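Local coordinates for protein amidohydrolase (Brucella melitensis biovar Abortus, PDB 4F0L) that probably hydrolyses C-N bonds as a metal-dependent deaminase of the amidohydrolase family, and binds an iron(III) ion, at residues G36-I41 with K389-D394; A393-L398 with D425-G430; A59-L64 with D370-G375. All blocks are in the same frame, centred on the assembly; numbering follows the deposited sequence.

From the N terminus, residues 36-41 come first, on strand 37-42 at one edge of the small N-terminal sheet, and contact 1 returns the chain to them from residues 389-394, closing a loop that takes in most of the protein. Contact 3 lies within that loop: residues 59-64, on strand 56-66, receive residues 370-375 of helix 364-379. Contact 2 is a shorter closure, 393-398 with 425-430, and opens on Ala-393 and Asp-394, where contact 1 ends. Strand 395-399 is a sheet neighbour of strand 56-66, and Val-396 touches Ala-59 and Gly-60, linking contacts 2 and 3. Together they tie the N-terminal sheet, the C-terminal strands and the barrel region.

Contact 1: residues G36-I41 with K389-D394; sequences GVICSI and KGASAD
Lys-389 lies along the end of strand 37-42, its side chain following the backbone of Ser-40 and Ile-41. From CB, with CG placed anti to the carbonyl carbon (chi1 -55°), the chain runs past Ile-41: Lys-389 CG comes within 4.1 Å of Ile-41 N. Bends at chi3 and chi4 then turn the tip, so that CE rests beside Ile-41 N and Ser-40 CA, and Lys-389 NZ gives a hydrogen bond to Ile-41 O at 3.1 Å, arriving from above the carbonyl plane. A long, flexible lysine suits this exposed place, its methylenes covering backbone while its ammonium finds a carbonyl.

Further along, the bonds are between backbones. Gly-390 N donates to Ile-38 O (2.8 Å). Ile-38 N donates to Ala-391 O, and Ala-393 N to Gly-36 O (2.9 Å). Gly-36 and Gly-390 adopt a backbone shape of positive phi, which comes easily to a residue without CB. One water donates to both Gly-36 O and Ser-392 OG, and that hydroxyl in turn donates to Asp-394 OD1 (2.7 Å).

On the inner side, Ile-38 CG1 packs on Ala-393 CB at 4.0 Å; the short methyls of Ala-391 and Ala-393 let the isoleucine lie close to the loop backbone. Val-37 and Ser-392 form a single beta bridge, by which an irregular loop, with an inverse gamma turn centred on Ala-393, borders an edge strand of the N-terminal sheet.

Contact 2: residues A393-L398 with D425-G430; sequences ADFVSL and DVWVRG
Phe-395 and Trp-427 meet as flat groups whose planes are inclined at 41°, neither stacked nor edge-to-face. Phe-395 CE1 lies over one indole face, offset toward the rim, and CD1 reaches Trp-427 CE3 at 3.4 Å; over a face of the phenyl ring sits Trp-427 CB. At the indole edge, in its plane, are Phe-395 O, Ser-397 N and Gly-430 O. Phe-395 CG sits between the backbone N and the carbonyl carbon (chi1 46°), which swings the ring toward the tryptophan.

The strands run antiparallel, with these two a hydrogen-bonded pair: Trp-427 N donates to Phe-395 O at 2.9 Å. Val-396 faces Val-426 on the other face, beta-branched residues suited to extended chain.

At one end Arg-429 N donates an almost straight hydrogen bond to Asp-394 OD1 (2.8 Å), which also accepts from Ser-392 OG. Arg-429 and Gly-430, both of positive phi, form the tight turn of the hairpin into strand 431-435. At the far end Ser-397 N donates to Asp-425 O (2.8 Å) and Ser-397 OG accepts from Asp-425 N. Gln-54 bonds both side chains; Gly-436 N and a salt bridge to Lys-432 also hold Asp-425, probably offsetting the cost of burying its charge beside the aromatic pair.

Contact 3: residues A59-L64 with D370-G375; sequences AGMANL and DGAVLG
Met-61 reaches from its strand to helix 364-379, laying its thioether against Ala-372 and Val-373. Met-61 SD stands 3.7 Å from Ala-372 CB, and its CE touches Val-373 CG2 at 3.6 Å, the two side chains crossing at a slant. With CG anti to the backbone N (chi1 -178°), bends at chi2 and chi3 fold the chain so that sulfur and methyl both face the helix. Unbranched methionine suits such an uneven surface, and alanine lets the sulfur come close. The other branch of Val-373, CG1, meets Ala-59 CB at 3.8 Å.

Two waters join the backbones beside this apolar patch. One donates to both Ala-62 O and Ala-372 O, each at 2.8 Å; the other accepts from Ala-62 N and donates to Val-373 O.

Phe-369, Ile-336 and Phe-122 complete the surroundings of Met-61; behind Ala-372 lies Leu-340. Backbone bonds with Gly-121 and Thr-123 hold Met-61 in the sheet. Strand 56-66 is the first barrel strand of the amidohydrolase (TIM-barrel) fold, leading to the iron ligands His-65 and His-67. With no direct hydrogen bond between the segments, helix and strand are joined by dispersion contacts and by water that serves their backbone polar groups.

Contact 1: residues G36-I41 with K389-D394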
# COMPACT_ATOMS: atom_id res chain seq x y z
N GLY B 36 -27.57 -18.14 -11.36
CA GLY B 36 -26.53 -17.10 -11.23
C GLY B 36 -26.99 -15.73 -10.73
O GLY B 36 -26.25 -14.75 -10.82
N VAL B 37 -28.24 -15.66 -10.24
CA VAL B 37 -28.83 -14.44 -9.77
C VAL B 37 -29.20 -14.64 -8.30
O VAL B 37 -29.50 -15.76 -7.88
CB VAL B 37 -30.10 -14.08 -10.65
CG1 VAL B 37 -30.89 -12.89 -10.12
CG2 VAL B 37 -29.69 -13.80 -12.11
N ILE B 38 -29.22 -13.56 -7.53
CA ILE B 38 -29.65 -13.61 -6.12
C ILE B 38 -31.17 -13.65 -6.11
O ILE B 38 -31.84 -12.70 -6.52
CB ILE B 38 -29.12 -12.41 -5.31
CG1 ILE B 38 -27.61 -12.49 -5.23
CG2 ILE B 38 -29.64 -12.38 -3.88
CD1 ILE B 38 -26.96 -11.21 -4.70
N CYS B 39 -31.72 -14.77 -5.66
CA CYS B 39 -33.17 -14.93 -5.72
C CYS B 39 -33.82 -14.49 -4.41
O CYS B 39 -35.02 -14.16 -4.39
CB CYS B 39 -33.54 -16.37 -6.10
SG CYS B 39 -32.97 -17.61 -4.93
N SER B 40 -33.07 -14.51 -3.31
CA SER B 40 -33.61 -14.16 -1.99
C SER B 40 -32.51 -13.73 -1.04
O SER B 40 -31.37 -14.17 -1.14
CB SER B 40 -34.38 -15.36 -1.40
OG SER B 40 -33.52 -16.45 -1.19
N ILE B 41 -32.85 -12.82 -0.13
CA ILE B 41 -32.01 -12.43 0.98
C ILE B 41 -32.91 -12.37 2.21
O ILE B 41 -33.90 -11.64 2.20
CB ILE B 41 -31.34 -11.06 0.79
CG1 ILE B 41 -30.39 -11.06 -0.42
CG2 ILE B 41 -30.52 -10.69 2.03
CD1 ILE B 41 -29.97 -9.64 -0.80
N LYS B 389 -31.73 -8.51 -4.05
CA LYS B 389 -32.56 -9.43 -4.81
C LYS B 389 -32.56 -9.01 -6.28
O LYS B 389 -32.63 -7.82 -6.60
CB LYS B 389 -33.96 -9.48 -4.18
CG LYS B 389 -33.92 -9.85 -2.68
CD LYS B 389 -35.16 -9.68 -1.77
CE LYS B 389 -35.99 -10.98 -1.52
NZ LYS B 389 -35.90 -11.81 -0.22
N GLY B 390 -32.40 -9.99 -7.18
CA GLY B 390 -32.36 -9.73 -8.60
C GLY B 390 -31.04 -9.28 -9.18
O GLY B 390 -30.91 -9.19 -10.39
N ALA B 391 -30.05 -9.03 -8.32
CA ALA B 391 -28.69 -8.76 -8.77
C ALA B 391 -28.00 -10.05 -9.21
O ALA B 391 -28.38 -11.16 -8.83
CB ALA B 391 -27.88 -8.10 -7.68
N SER B 392 -26.95 -9.89 -10.01
CA SER B 392 -26.05 -11.03 -10.29
C SER B 392 -25.51 -11.54 -8.96
O SER B 392 -25.27 -10.71 -8.06
CB SER B 392 -24.89 -10.63 -11.20
OG SER B 392 -24.23 -11.81 -11.66
N ALA B 393 -25.35 -12.86 -8.82
CA ALA B 393 -24.79 -13.43 -7.58
C ALA B 393 -23.27 -13.26 -7.58
O ALA B 393 -22.52 -14.22 -7.76
CB ALA B 393 -25.23 -14.89 -7.37
N ASP B 394 -22.85 -12.03 -7.33
CA ASP B 394 -21.45 -11.61 -7.32
C ASP B 394 -21.11 -11.10 -5.91
O ASP B 394 -21.58 -10.04 -5.50
CB ASP B 394 -21.21 -10.46 -8.32
CG ASP B 394 -21.55 -10.80 -9.76
OD1 ASP B 394 -22.02 -11.92 -10.07
OD2 ASP B 394 -21.35 -9.92 -10.61
O HOH W 1 -26.08 -12.97 -13.28

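Contact 2: residues A393-L398 with D425-G430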
# COMPACT_ATOMS: atom_id res chain seq x y z
N ALA B 393 -25.35 -12.86 -8.82
CA ALA B 393 -24.79 -13.43 -7.58
C ALA B 393 -23.27 -13.26 -7.58
O ALA B 393 -22.52 -14.22 -7.76
CB ALA B 393 -25.23 -14.89 -7.37
N ASP B 394 -22.85 -12.03 -7.33
CA ASP B 394 -21.45 -11.61 -7.32
C ASP B 394 -21.11 -11.10 -5.91
O ASP B 394 -21.58 -10.04 -5.50
CB ASP B 394 -21.21 -10.46 -8.32
CG ASP B 394 -21.55 -10.80 -9.76
OD1 ASP B 394 -22.02 -11.92 -10.07
OD2 ASP B 394 -21.35 -9.92 -10.61
N PHE B 395 -20.27 -11.83 -5.18
CA PHE B 395 -19.94 -11.39 -3.85
C PHE B 395 -18.70 -12.11 -3.36
O PHE B 395 -18.15 -12.98 -4.07
CB PHE B 395 -21.14 -11.54 -2.89
CG PHE B 395 -21.85 -12.84 -2.99
CD1 PHE B 395 -21.32 -13.98 -2.43
CD2 PHE B 395 -23.05 -12.95 -3.71
CE1 PHE B 395 -21.97 -15.19 -2.53
CE2 PHE B 395 -23.69 -14.16 -3.80
CZ PHE B 395 -23.16 -15.28 -3.22
N VAL B 396 -18.23 -11.68 -2.18
CA VAL B 396 -16.91 -12.00 -1.65
C VAL B 396 -17.01 -12.34 -0.14
O VAL B 396 -17.72 -11.65 0.60
CB VAL B 396 -15.95 -10.78 -1.83
CG1 VAL B 396 -14.55 -11.03 -1.24
CG2 VAL B 396 -15.83 -10.36 -3.31
N SER B 397 -16.34 -13.43 0.31
CA SER B 397 -16.22 -13.66 1.75
C SER B 397 -14.81 -13.29 2.20
O SER B 397 -13.84 -13.44 1.45
CB SER B 397 -16.58 -15.06 2.15
OG SER B 397 -15.59 -15.99 1.72
N LEU B 398 -14.72 -12.76 3.42
CA LEU B 398 -13.47 -12.31 3.95
C LEU B 398 -12.97 -13.28 5.01
O LEU B 398 -13.75 -13.74 5.84
CB LEU B 398 -13.62 -10.90 4.53
CG LEU B 398 -13.98 -9.80 3.52
CD1 LEU B 398 -14.29 -8.51 4.25
CD2 LEU B 398 -12.88 -9.54 2.47
N ASP B 425 -13.40 -16.49 -0.30
CA ASP B 425 -14.11 -16.98 -1.48
C ASP B 425 -14.67 -15.84 -2.32
O ASP B 425 -14.99 -14.77 -1.80
CB ASP B 425 -15.23 -17.93 -1.07
CG ASP B 425 -14.71 -19.18 -0.37
OD1 ASP B 425 -13.49 -19.43 -0.35
OD2 ASP B 425 -15.53 -19.96 0.17
N VAL B 426 -14.81 -16.09 -3.61
CA VAL B 426 -15.36 -15.10 -4.50
C VAL B 426 -16.26 -15.81 -5.50
O VAL B 426 -15.85 -16.80 -6.11
CB VAL B 426 -14.25 -14.35 -5.26
CG1 VAL B 426 -14.87 -13.33 -6.20
CG2 VAL B 426 -13.20 -13.72 -4.30
N TRP B 427 -17.50 -15.32 -5.63
CA TRP B 427 -18.46 -15.82 -6.58
C TRP B 427 -18.77 -14.80 -7.62
O TRP B 427 -18.96 -13.62 -7.31
CB TRP B 427 -19.75 -16.10 -5.89
CG TRP B 427 -19.76 -17.19 -4.83
CD1 TRP B 427 -20.22 -18.48 -4.94
CD2 TRP B 427 -19.29 -17.07 -3.45
NE1 TRP B 427 -20.09 -19.16 -3.75
CE2 TRP B 427 -19.54 -18.36 -2.82
CE3 TRP B 427 -18.69 -16.06 -2.71
CZ2 TRP B 427 -19.19 -18.60 -1.50
CZ3 TRP B 427 -18.41 -16.29 -1.37
CH2 TRP B 427 -18.64 -17.55 -0.78
N VAL B 428 -18.87 -15.26 -8.87
CA VAL B 428 -19.38 -14.45 -9.98
C VAL B 428 -20.48 -15.24 -10.71
O VAL B 428 -20.27 -16.39 -11.12
CB VAL B 428 -18.24 -14.05 -10.95
CG1 VAL B 428 -18.81 -13.37 -12.20
CG2 VAL B 428 -17.22 -13.14 -10.24
N ARG B 429 -21.65 -14.63 -10.84
CA ARG B 429 -22.84 -15.29 -11.39
C ARG B 429 -23.06 -16.60 -10.68
O ARG B 429 -23.40 -17.61 -11.30
CB ARG B 429 -22.77 -15.47 -12.92
CG ARG B 429 -22.54 -14.16 -13.67
CD ARG B 429 -22.73 -14.31 -15.18
NE ARG B 429 -21.82 -15.29 -15.74
CZ ARG B 429 -20.53 -15.06 -15.99
NH1 ARG B 429 -19.98 -13.85 -15.78
NH2 ARG B 429 -19.77 -16.04 -16.49
N GLY B 430 -22.91 -16.58 -9.35
CA GLY B 430 -23.14 -17.73 -8.55
C GLY B 430 -22.07 -18.81 -8.64
O GLY B 430 -22.19 -19.82 -7.95

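Contact 3: residues A59-L64 with D370-G375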
# COMPACT_ATOMS: atom_id res chain seq x y z
N ALA B 59 -20.28 -7.29 -1.04
CA ALA B 59 -20.51 -7.22 -2.48
C ALA B 59 -19.19 -7.36 -3.24
O ALA B 59 -18.15 -6.99 -2.73
CB ALA B 59 -21.15 -5.88 -2.83
N GLY B 60 -19.29 -7.90 -4.46
CA GLY B 60 -18.21 -7.89 -5.39
C GLY B 60 -17.91 -6.48 -5.87
O GLY B 60 -18.81 -5.67 -6.05
N MET B 61 -16.62 -6.18 -6.03
CA MET B 61 -16.19 -4.85 -6.43
C MET B 61 -15.94 -4.83 -7.93
O MET B 61 -15.23 -5.69 -8.48
CB MET B 61 -14.90 -4.50 -5.70
CG MET B 61 -14.34 -3.11 -5.97
SD MET B 61 -15.35 -1.79 -5.31
CE MET B 61 -15.00 -2.12 -3.58
N ALA B 62 -16.48 -3.82 -8.60
CA ALA B 62 -16.08 -3.59 -9.99
C ALA B 62 -14.71 -2.98 -10.03
O ALA B 62 -14.35 -2.08 -9.23
CB ALA B 62 -17.09 -2.68 -10.73
N ASN B 63 -13.92 -3.45 -10.99
CA ASN B 63 -12.63 -2.84 -11.28
C ASN B 63 -12.86 -2.03 -12.52
O ASN B 63 -12.80 -2.53 -13.62
CB ASN B 63 -11.56 -3.92 -11.47
CG ASN B 63 -10.15 -3.37 -11.41
OD1 ASN B 63 -9.82 -2.39 -12.09
ND2 ASN B 63 -9.33 -3.97 -10.59
N LEU B 64 -13.20 -0.75 -12.37
CA LEU B 64 -13.87 -0.07 -13.48
C LEU B 64 -12.96 0.46 -14.60
O LEU B 64 -13.46 1.07 -15.52
CB LEU B 64 -14.79 1.04 -12.94
CG LEU B 64 -14.26 2.12 -12.01
CD1 LEU B 64 -12.92 2.65 -12.50
CD2 LEU B 64 -15.31 3.23 -11.93
N ASP B 370 -18.40 1.00 0.42
CA ASP B 370 -19.76 1.13 -0.09
C ASP B 370 -19.75 2.00 -1.34
O ASP B 370 -20.41 1.71 -2.32
CB ASP B 370 -20.70 1.80 0.92
CG ASP B 370 -21.22 0.87 1.98
OD1 ASP B 370 -21.17 -0.39 1.85
OD2 ASP B 370 -21.76 1.41 2.95
N GLY B 371 -19.06 3.12 -1.25
CA GLY B 371 -19.04 4.09 -2.36
C GLY B 371 -18.48 3.48 -3.64
O GLY B 371 -19.06 3.65 -4.72
N ALA B 372 -17.38 2.74 -3.50
CA ALA B 372 -16.70 2.22 -4.67
C ALA B 372 -17.48 1.10 -5.33
O ALA B 372 -17.46 0.98 -6.58
CB ALA B 372 -15.28 1.78 -4.32
N VAL B 373 -18.16 0.28 -4.53
CA VAL B 373 -19.08 -0.73 -5.10
C VAL B 373 -20.23 -0.06 -5.88
O VAL B 373 -20.56 -0.51 -6.98
CB VAL B 373 -19.69 -1.64 -4.01
CG1 VAL B 373 -20.84 -2.48 -4.59
CG2 VAL B 373 -18.59 -2.55 -3.40
N LEU B 374 -20.87 0.94 -5.25
CA LEU B 374 -22.02 1.64 -5.82
C LEU B 374 -21.67 2.36 -7.13
O LEU B 374 -22.33 2.13 -8.16
CB LEU B 374 -22.60 2.65 -4.80
CG LEU B 374 -23.79 3.52 -5.21
CD1 LEU B 374 -25.05 2.69 -5.41
CD2 LEU B 374 -24.02 4.63 -4.18
N GLY B 375 -20.66 3.20 -7.10
CA GLY B 375 -20.28 3.98 -8.30
C GLY B 375 -19.68 3.09 -9.36
O GLY B 375 -19.91 3.24 -10.54
O HOH W 2 -15.42 0.36 -8.44
O HOH W 3 -18.94 -2.53 -8.02